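Local coordinates for protein Amuc_1100 (Akkermansia muciniphila, PDB 6KNY) that is of unknown function but is probably membrane-bound through a transmembrane helix absent from the crystallised form, at residues A[83-88]-A[98-103]; A[93-98]-A[140-145]; A[175-180]-A[269-274]. All blocks are in the same frame, centred on the assembly; numbering follows the deposited sequence. Where two conformers were deposited one is given.

Contact 1: A[83-88]-A[98-103]; sequences SLISSC and TSSWLG
Leu-84 and Ile-85, neighbours on helix 70-91, press their side chains against Ser-100, in the weakly bonded helix 97-100, and Leu-102 just beyond it. The chain leaves helix 70-91, runs through the short strand 94-95, first strand of a beta-alpha-beta unit, and folds back as the helical turn 97-100 on the helix it came from. The closest CA atoms, those of Ile-85 and Ser-100, are 6.5 Å apart, a separation permitted by the small serine.

In 98-103, Ser-99 contributes little beyond its carbonyl, with Leu-84 CD2 lying 4.5 Å from Ser-99 O. Ser-100 carries the middle of the contact. Its CB lies 3.7 Å from Ile-85 CG1, and Ile-85 CD1 continues past it to 4.0 Å from Ser-100 OG. The isoleucine reaches this far because CG1 is anti to its carbonyl carbon (chi1 -70°) and the chain is extended beyond it. Ser-100 OG is engaged in polar bonds at the same time, to Asp-97 O and to Arg-81 NE, so the methyl group packs beside a hydroxyl whose hydrogen bonds lie with other residues. At Trp-101 CB points away from 83-88, yet the ring forms a cation-pi pair with Arg-81, one turn earlier.

Leu-102 is where the helical path breaks: its phi is +63°, and its N still bonds to Ser-99 O at 2.9 Å. The resulting turn lets the leucine branch return to helix 70-91, where helix 117-134 contributes Val-131 against both Leu-84 and Leu-102. With no polar bond joining the two segments, apolar packing holds them together, and at this end the two leucines slant across one another and meet methyl to methyl, Leu-84 CD2 to Leu-102 CD2, at 3.8 Å.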
loop_
_atom_site.group_PDB
_atom_site.type_symbol
_atom_site.label_atom_id
_atom_site.label_comp_id
_atom_site.label_asym_id
_atom_site.label_seq_id
_atom_site.Cartn_x
_atom_site.Cartn_y
_atom_site.Cartn_z
ATOM N N SER A 83 0.113 -13.752 -6.186
ATOM C CA SER A 83 -0.833 -13.212 -7.162
ATOM C C SER A 83 -0.257 -11.994 -7.873
ATOM O O SER A 83 -0.411 -11.845 -9.091
ATOM C CB SER A 83 -2.155 -12.855 -6.490
ATOM O OG SER A 83 -2.951 -14.010 -6.363
ATOM N N LEU A 84 0.416 -11.110 -7.125
ATOM C CA LEU A 84 0.989 -9.910 -7.731
ATOM C C LEU A 84 2.055 -10.278 -8.757
ATOM O O LEU A 84 2.053 -9.764 -9.880
ATOM C CB LEU A 84 1.574 -9.001 -6.645
ATOM C CG LEU A 84 2.359 -7.793 -7.173
ATOM C CD1 LEU A 84 1.436 -6.926 -8.024
ATOM C CD2 LEU A 84 3.007 -6.983 -6.035
ATOM N N ILE A 85 2.967 -11.169 -8.387
ATOM C CA ILE A 85 4.002 -11.617 -9.324
ATOM C C ILE A 85 3.370 -12.180 -10.589
ATOM O O ILE A 85 3.756 -11.827 -11.707
ATOM C CB ILE A 85 4.912 -12.653 -8.645
ATOM C CG1 ILE A 85 5.772 -11.973 -7.577
ATOM C CG2 ILE A 85 5.746 -13.409 -9.712
ATOM C CD1 ILE A 85 6.497 -12.949 -6.683
ATOM N N SER A 86 2.337 -13.007 -10.424
ATOM C CA SER A 86 1.665 -13.630 -11.563
ATOM C C SER A 86 0.972 -12.593 -12.438
ATOM O O SER A 86 1.041 -12.669 -13.673
ATOM C CB SER A 86 0.673 -14.682 -11.062
ATOM O OG SER A 86 -0.447 -14.760 -11.920
ATOM N N SER A 87 0.339 -11.595 -11.822
ATOM C CA SER A 87 -0.299 -10.530 -12.595
ATOM C C SER A 87 0.718 -9.691 -13.382
ATOM O O SER A 87 0.432 -9.266 -14.512
ATOM C CB SER A 87 -1.128 -9.638 -11.674
ATOM O OG SER A 87 -1.530 -8.480 -12.379
ATOM N N CYS A 88 1.893 -9.393 -12.797
ATOM C CA CYS A 88 2.888 -8.635 -13.569
ATOM C C CYS A 88 3.480 -9.452 -14.707
ATOM O O CYS A 88 3.810 -8.898 -15.760
ATOM C CB CYS A 88 4.018 -8.054 -12.708
ATOM S SG CYS A 88 3.576 -6.944 -11.331
ATOM N N THR A 98 12.090 -7.444 -3.973
ATOM C CA THR A 98 11.744 -6.643 -2.805
ATOM C C THR A 98 10.349 -6.040 -2.945
ATOM O O THR A 98 9.523 -6.180 -2.036
ATOM C CB THR A 98 12.789 -5.556 -2.555
ATOM O OG1 THR A 98 12.907 -4.707 -3.710
ATOM C CG2 THR A 98 14.138 -6.188 -2.199
ATOM N N SER A 99 10.055 -5.385 -4.088
ATOM C CA SER A 99 8.701 -4.872 -4.336
ATOM C C SER A 99 7.629 -5.933 -4.117
ATOM O O SER A 99 6.535 -5.637 -3.592
ATOM C CB SER A 99 8.568 -4.343 -5.761
ATOM O OG SER A 99 9.159 -3.077 -5.885
ATOM N N SER A 100 7.904 -7.170 -4.547
ATOM C CA SER A 100 6.837 -8.167 -4.569
ATOM C C SER A 100 6.383 -8.517 -3.166
ATOM O O SER A 100 5.289 -9.052 -3.008
ATOM C CB SER A 100 7.281 -9.441 -5.294
ATOM O OG SER A 100 8.332 -10.090 -4.587
ATOM N N TRP A 101 7.171 -8.182 -2.148
ATOM C CA TRP A 101 6.782 -8.447 -0.773
ATOM C C TRP A 101 5.917 -7.348 -0.171
ATOM O O TRP A 101 5.574 -7.435 1.013
ATOM C CB TRP A 101 8.020 -8.656 0.091
ATOM C CG TRP A 101 8.594 -10.017 -0.073
ATOM C CD1 TRP A 101 9.705 -10.365 -0.802
ATOM C CD2 TRP A 101 8.088 -11.235 0.494
ATOM N NE1 TRP A 101 9.917 -11.720 -0.716
ATOM C CE2 TRP A 101 8.942 -12.280 0.068
ATOM C CE3 TRP A 101 6.996 -11.543 1.313
ATOM C CZ2 TRP A 101 8.735 -13.611 0.436
ATOM C CZ3 TRP A 101 6.792 -12.869 1.681
ATOM C CH2 TRP A 101 7.652 -13.887 1.237
ATOM N N LEU A 102 5.589 -6.305 -0.940
ATOM C CA LEU A 102 4.590 -5.300 -0.568
ATOM C C LEU A 102 4.968 -4.515 0.689
ATOM O O LEU A 102 4.083 -4.005 1.388
ATOM C CB LEU A 102 3.212 -5.950 -0.385
ATOM C CG LEU A 102 2.634 -6.526 -1.678
ATOM C CD1 LEU A 102 1.427 -7.415 -1.375
ATOM C CD2 LEU A 102 2.274 -5.415 -2.666
ATOM N N GLY A 103 6.262 -4.420 0.999
ATOM C CA GLY A 103 6.750 -3.774 2.204
ATOM C C GLY A 103 6.889 -4.674 3.412
ATOM O O GLY A 103 7.281 -4.195 4.490
#

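Contact 2: A[93-98]-A[140-145]; sequences ILITDT and SKFIKV
Leu-94 provides both backbone hydrogen bonds that join 93-98 to 140-145. Its N donates to Ser-140 O at 3.1 Å, while its O receives Phe-142 N at 2.9 Å and a straighter 161°. Lys-141 CA also sends a C-H toward Leu-94 O, at 3.3 Å. One residue bonding to the two that flank its partner is the parallel pattern, and 93-98 and 140-143 run within 6° of each other.

Past the strand, polar side chains take over. Thr-96 OG1 sits 2.9 Å from Thr-98 OG1, accepts from Ser-99 N and reaches weakly, if at all, to Ile-143 O. A water bonded to Thr-98 OG1 accepts from Val-145 N at 2.9 Å. A valine in place of Thr-96 would probably leave Ser-99 N without its acceptor and Thr-98 OG1 without its hydroxyl mate, freeing the turn to shift.

Two isoleucines grip the Phe-142 ring obliquely at CD2, from opposite sides of its plane: Ile-93 CG2 at 3.9 Å and Ile-95 CD1 at 4.0 Å. Ile-95 reaches it with CG1 anti to the backbone N (chi1 180°). In one of two Lys-141 conformers, Leu-94 CD1 runs alongside the lysine chain, 3.9 Å from Lys-141 CE.

Strand 141-146 pairs on its other edge with 170-181, with two classic beta bulges in that pairing. Strands 94-95 and 141-146, parallel and joined through helix 117-134, make a beta-alpha-beta crossover at the sheet edge.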
loop_
_atom_site.group_PDB
_atom_site.type_symbol
_atom_site.label_atom_id
_atom_site.label_comp_id
_atom_site.label_asym_id
_atom_site.label_seq_id
_atom_site.Cartn_x
_atom_site.Cartn_y
_atom_site.Cartn_z
ATOM N N ILE A 93 5.047 -6.522 -16.751
ATOM C CA ILE A 93 5.611 -5.550 -15.823
ATOM C C ILE A 93 6.718 -6.238 -15.044
ATOM O O ILE A 93 6.485 -7.283 -14.422
ATOM C CB ILE A 93 4.540 -4.996 -14.868
ATOM C CG1 ILE A 93 3.402 -4.356 -15.656
ATOM C CG2 ILE A 93 5.154 -4.006 -13.880
ATOM C CD1 ILE A 93 2.092 -4.333 -14.890
ATOM N N LEU A 94 7.919 -5.661 -15.079
ATOM C CA LEU A 94 8.985 -6.151 -14.220
ATOM C C LEU A 94 8.696 -5.757 -12.779
ATOM O O LEU A 94 8.158 -4.678 -12.514
ATOM C CB LEU A 94 10.334 -5.573 -14.646
ATOM C CG LEU A 94 10.785 -5.858 -16.075
ATOM C CD1 LEU A 94 11.909 -4.896 -16.486
ATOM C CD2 LEU A 94 11.214 -7.317 -16.228
ATOM N N ILE A 95 9.068 -6.634 -11.849
ATOM C CA ILE A 95 8.884 -6.366 -10.428
ATOM C C ILE A 95 10.045 -6.992 -9.677
ATOM O O ILE A 95 10.355 -8.171 -9.877
ATOM C CB ILE A 95 7.525 -6.884 -9.899
ATOM C CG1 ILE A 95 7.381 -6.590 -8.405
ATOM C CG2 ILE A 95 7.315 -8.390 -10.181
ATOM C CD1 ILE A 95 5.946 -6.639 -7.954
ATOM N N THR A 96 10.712 -6.196 -8.840
ATOM C CA THR A 96 11.835 -6.746 -8.096
ATOM C C THR A 96 11.324 -7.636 -6.976
ATOM O O THR A 96 10.183 -7.506 -6.505
ATOM C CB THR A 96 12.721 -5.650 -7.494
ATOM O OG1 THR A 96 12.017 -4.961 -6.453
ATOM C CG2 THR A 96 13.169 -4.638 -8.561
ATOM N N ASP A 97 12.204 -8.536 -6.542
ATOM C CA ASP A 97 11.874 -9.396 -5.420
ATOM C C ASP A 97 11.414 -8.570 -4.234
ATOM O O ASP A 97 10.430 -8.919 -3.572
ATOM C CB ASP A 97 13.071 -10.258 -5.033
ATOM C CG ASP A 97 12.681 -11.382 -4.101
ATOM O OD1 ASP A 97 11.586 -11.945 -4.294
ATOM O OD2 ASP A 97 13.455 -11.696 -3.183
ATOM N N THR A 98 12.090 -7.444 -3.973
ATOM C CA THR A 98 11.744 -6.643 -2.805
ATOM C C THR A 98 10.349 -6.040 -2.945
ATOM O O THR A 98 9.523 -6.180 -2.036
ATOM C CB THR A 98 12.789 -5.556 -2.555
ATOM O OG1 THR A 98 12.907 -4.707 -3.710
ATOM C CG2 THR A 98 14.138 -6.188 -2.199
ATOM N N SER A 140 5.994 0.067 -16.536
ATOM C CA SER A 140 6.951 -0.920 -17.014
ATOM C C SER A 140 7.698 -1.637 -15.900
ATOM O O SER A 140 8.166 -2.761 -16.115
ATOM C CB SER A 140 7.956 -0.267 -17.970
ATOM O OG SER A 140 8.821 0.574 -17.240
ATOM N N LYS A 141 7.859 -1.010 -14.733
ATOM C CA LYS A 141 8.558 -1.649 -13.624
ATOM C C LYS A 141 8.026 -1.121 -12.303
ATOM O O LYS A 141 7.733 0.070 -12.179
ATOM C CB LYS A 141 10.078 -1.407 -13.653
ATOM C CG LYS A 141 10.701 -1.232 -15.024
ATOM C CD LYS A 141 12.204 -1.159 -14.937
ATOM C CE LYS A 141 12.801 -1.064 -16.331
ATOM N NZ LYS A 141 14.278 -0.933 -16.308
ATOM N N PHE A 142 7.913 -2.020 -11.329
ATOM C CA PHE A 142 7.859 -1.667 -9.915
ATOM C C PHE A 142 9.282 -1.752 -9.378
ATOM O O PHE A 142 9.936 -2.796 -9.505
ATOM C CB PHE A 142 6.944 -2.606 -9.126
ATOM C CG PHE A 142 5.479 -2.425 -9.408
ATOM C CD1 PHE A 142 4.812 -1.291 -8.973
ATOM C CD2 PHE A 142 4.758 -3.410 -10.081
ATOM C CE1 PHE A 142 3.447 -1.127 -9.219
ATOM C CE2 PHE A 142 3.401 -3.254 -10.328
ATOM C CZ PHE A 142 2.742 -2.115 -9.898
ATOM N N ILE A 143 9.776 -0.661 -8.810
ATOM C CA ILE A 143 11.161 -0.588 -8.369
ATOM C C ILE A 143 11.283 -0.880 -6.878
ATOM O O ILE A 143 12.210 -1.567 -6.446
ATOM C CB ILE A 143 11.750 0.797 -8.727
ATOM C CG1 ILE A 143 11.773 0.980 -10.241
ATOM C CG2 ILE A 143 13.173 0.963 -8.128
ATOM C CD1 ILE A 143 12.124 2.393 -10.694
ATOM N N LYS A 144 10.346 -0.379 -6.076
ATOM C CA LYS A 144 10.421 -0.638 -4.646
ATOM C C LYS A 144 9.061 -0.376 -4.010
ATOM O O LYS A 144 8.317 0.506 -4.449
ATOM C CB LYS A 144 11.541 0.200 -4.001
ATOM C CG LYS A 144 11.190 1.571 -3.472
ATOM C CD LYS A 144 12.421 2.156 -2.734
ATOM C CE LYS A 144 12.178 3.568 -2.166
ATOM N NZ LYS A 144 13.444 4.356 -1.924
ATOM N N VAL A 145 8.719 -1.201 -3.023
ATOM C CA VAL A 145 7.648 -0.914 -2.077
ATOM C C VAL A 145 8.304 -1.000 -0.711
ATOM O O VAL A 145 8.645 -2.094 -0.246
ATOM C CB VAL A 145 6.464 -1.882 -2.183
ATOM C CG1 VAL A 145 5.378 -1.478 -1.184
ATOM C CG2 VAL A 145 5.915 -1.895 -3.611
HETATM O O HOH W 1 10.781 -3.115 -2.293
#

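Contact 3: A[175-180]-A[269-274]; sequences LEIAFQ and VSLNLV
Four backbone hydrogen bonds, two each way, join Leu-175 to Leu-271 and Ile-177 to Val-269. Leu-271 N donates to Leu-175 O at 2.8 Å and is almost straight, 175° at the hydrogen; the return bond, from Leu-175 N to Leu-271 O, is 3.0 Å. In the second pair Val-269 N reaches Ile-177 O at 2.9 Å and Ile-177 N reaches Val-269 O at 3.0 Å. Such reciprocal bonding defines two hydrogen-bonded antiparallel pairs. Between them Glu-176 and Ser-270 form a non-hydrogen-bonded pair, supported by a C-H contact of 3.2 Å from Glu-176 CA to Val-269 O. The strand axes stand at 144° rather than 180°, a marked twist.

Leu-175, Ile-177, Val-269 and Leu-271 project from one face. Leu-175 CG lies 4.2 Å from Leu-271 CB, Ile-177 CD1 faces Leu-271 CD1 at 4.4 Å, and the side chain of Leu-175 extends to Leu-273 CB. Val-269 holds CG1 between its backbone N and carbonyl carbon (chi1 61°), which brings that methyl to 3.7 Å from Ile-177 O. Farther along, Ile-177 CG2 meets the Phe-179 ring at its edge, in plane. On the other face Glu-176 and Ser-270 point their polar ends outward: Glu-176 OE1 makes a long, weak ion pair with Lys-144 NZ, and Ser-270 OG, in one of its two conformers, a weak hydrogen bond with Asn-204.

These are inner strands of a mixed sheet, where 170-181 is flanked by strand 141-146 and 265-276 by strand 201-210. Helix 117-134 lies across the apolar face, with Leu-130 against Ile-177 and Leu-271, and Phe-122 and Ala-126 against Leu-273.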
loop_
_atom_site.group_PDB
_atom_site.type_symbol
_atom_site.label_atom_id
_atom_site.label_comp_id
_atom_site.label_asym_id
_atom_site.label_seq_id
_atom_site.Cartn_x
_atom_site.Cartn_y
_atom_site.Cartn_z
ATOM N N LEU A 175 4.589 4.707 3.876
ATOM C CA LEU A 175 5.237 3.836 2.906
ATOM C C LEU A 175 5.742 4.664 1.735
ATOM O O LEU A 175 5.316 5.806 1.515
ATOM C CB LEU A 175 4.292 2.741 2.408
ATOM C CG LEU A 175 3.083 3.198 1.610
ATOM C CD1 LEU A 175 2.810 2.175 0.490
ATOM C CD2 LEU A 175 1.860 3.327 2.551
ATOM N N GLU A 176 6.633 4.053 0.962
ATOM C CA GLU A 176 7.175 4.655 -0.248
ATOM C C GLU A 176 7.017 3.663 -1.382
ATOM O O GLU A 176 7.257 2.469 -1.201
ATOM C CB GLU A 176 8.672 4.983 -0.116
ATOM C CG GLU A 176 9.074 5.820 1.077
ATOM C CD GLU A 176 10.594 6.048 1.104
ATOM O OE1 GLU A 176 11.252 5.840 0.058
ATOM O OE2 GLU A 176 11.127 6.409 2.174
ATOM N N ILE A 177 6.664 4.157 -2.558
ATOM C CA ILE A 177 6.612 3.329 -3.752
ATOM C C ILE A 177 7.403 4.021 -4.852
ATOM O O ILE A 177 7.274 5.234 -5.058
ATOM C CB ILE A 177 5.168 3.056 -4.202
ATOM C CG1 ILE A 177 4.362 2.460 -3.040
ATOM C CG2 ILE A 177 5.164 2.134 -5.413
ATOM C CD1 ILE A 177 2.968 2.001 -3.428
ATOM N N ALA A 178 8.241 3.251 -5.539
ATOM C CA ALA A 178 8.984 3.718 -6.692
ATOM C C ALA A 178 8.570 2.861 -7.878
ATOM O O ALA A 178 8.473 1.630 -7.759
ATOM C CB ALA A 178 10.494 3.623 -6.450
ATOM N N PHE A 179 8.292 3.509 -9.003
ATOM C CA PHE A 179 7.940 2.793 -10.219
ATOM C C PHE A 179 8.374 3.644 -11.397
ATOM O O PHE A 179 8.840 4.778 -11.228
ATOM C CB PHE A 179 6.442 2.476 -10.303
ATOM C CG PHE A 179 5.545 3.672 -10.093
ATOM C CD1 PHE A 179 5.228 4.519 -11.140
ATOM C CD2 PHE A 179 5.007 3.936 -8.842
ATOM C CE1 PHE A 179 4.389 5.615 -10.947
ATOM C CE2 PHE A 179 4.171 5.019 -8.633
ATOM C CZ PHE A 179 3.859 5.869 -9.691
ATOM N N GLN A 180 8.221 3.085 -12.596
ATOM C CA GLN A 180 8.574 3.819 -13.796
ATOM C C GLN A 180 7.749 3.313 -14.965
ATOM O O GLN A 180 7.317 2.159 -14.993
ATOM C CB GLN A 180 10.082 3.719 -14.098
ATOM C CG GLN A 180 10.552 2.414 -14.680
ATOM C CD GLN A 180 11.863 2.573 -15.474
ATOM O OE1 GLN A 180 11.883 3.181 -16.545
ATOM N NE2 GLN A 180 12.954 2.035 -14.940
ATOM N N VAL A 269 7.146 8.125 -4.636
ATOM C CA VAL A 269 6.187 8.800 -3.794
ATOM C C VAL A 269 6.158 8.286 -2.362
ATOM O O VAL A 269 6.261 7.112 -2.135
ATOM C CB VAL A 269 4.778 8.765 -4.416
ATOM C CG1 VAL A 269 4.291 7.358 -4.591
ATOM C CG2 VAL A 269 3.805 9.518 -3.558
ATOM N N SER A 270 6.067 9.254 -1.456
ATOM C CA SER A 270 5.965 8.990 -0.027
ATOM C C SER A 270 4.507 9.163 0.368
ATOM O O SER A 270 3.923 10.229 0.137
ATOM C CB SER A 270 6.863 9.951 0.750
ATOM O OG SER A 270 6.830 9.693 2.132
ATOM N N LEU A 271 3.919 8.123 0.959
ATOM C CA LEU A 271 2.508 8.134 1.285
ATOM C C LEU A 271 2.307 7.935 2.778
ATOM O O LEU A 271 3.142 7.330 3.464
ATOM C CB LEU A 271 1.781 7.040 0.508
ATOM C CG LEU A 271 1.917 7.156 -1.019
ATOM C CD1 LEU A 271 1.562 5.835 -1.676
ATOM C CD2 LEU A 271 1.036 8.271 -1.565
ATOM N N ASN A 272 1.207 8.480 3.285
ATOM C CA ASN A 272 0.686 8.107 4.593
ATOM C C ASN A 272 -0.693 7.508 4.374
ATOM O O ASN A 272 -1.608 8.200 3.909
ATOM C CB ASN A 272 0.630 9.297 5.542
ATOM C CG ASN A 272 2.023 9.753 5.992
ATOM O OD1 ASN A 272 2.662 9.127 6.834
ATOM N ND2 ASN A 272 2.479 10.861 5.444
ATOM N N LEU A 273 -0.816 6.212 4.657
ATOM C CA LEU A 273 -2.116 5.556 4.734
ATOM C C LEU A 273 -2.801 6.000 6.020
ATOM O O LEU A 273 -2.222 5.892 7.105
ATOM C CB LEU A 273 -1.932 4.039 4.718
ATOM C CG LEU A 273 -3.147 3.143 4.996
ATOM C CD1 LEU A 273 -4.214 3.321 3.912
ATOM C CD2 LEU A 273 -2.708 1.661 5.162
ATOM N N VAL A 274 -4.025 6.498 5.915
ATOM C CA VAL A 274 -4.719 7.059 7.070
ATOM C C VAL A 274 -5.587 5.961 7.686
ATOM O O VAL A 274 -6.555 5.508 7.064
ATOM C CB VAL A 274 -5.545 8.285 6.662
ATOM C CG1 VAL A 274 -6.330 8.840 7.846
ATOM C CG2 VAL A 274 -4.609 9.357 6.050
#

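Contacts 1 and 2 are close neighbours, their centres 8 Å apart; they share Thr-98 and helix 97-100, and their segments alternate along the chain. Helix 70-91 is followed after a short loop by strand 94-95, Cys-88 O probably bonds to Ile-93 N, and Ser-99 OG packs near Lys-144 and Val-145, so the two contacts probably constrain one another. Contact 3 comes later in sequence, its centre 13 Å from that of contact 2 and 15 Å from that of contact 1. Strands 141-146 and 170-181 pair directly, so contacts 2 and 3 run from the sheet's parallel edge to its antiparallel interior, and contact 1 packs helix 70-91 beside that edge.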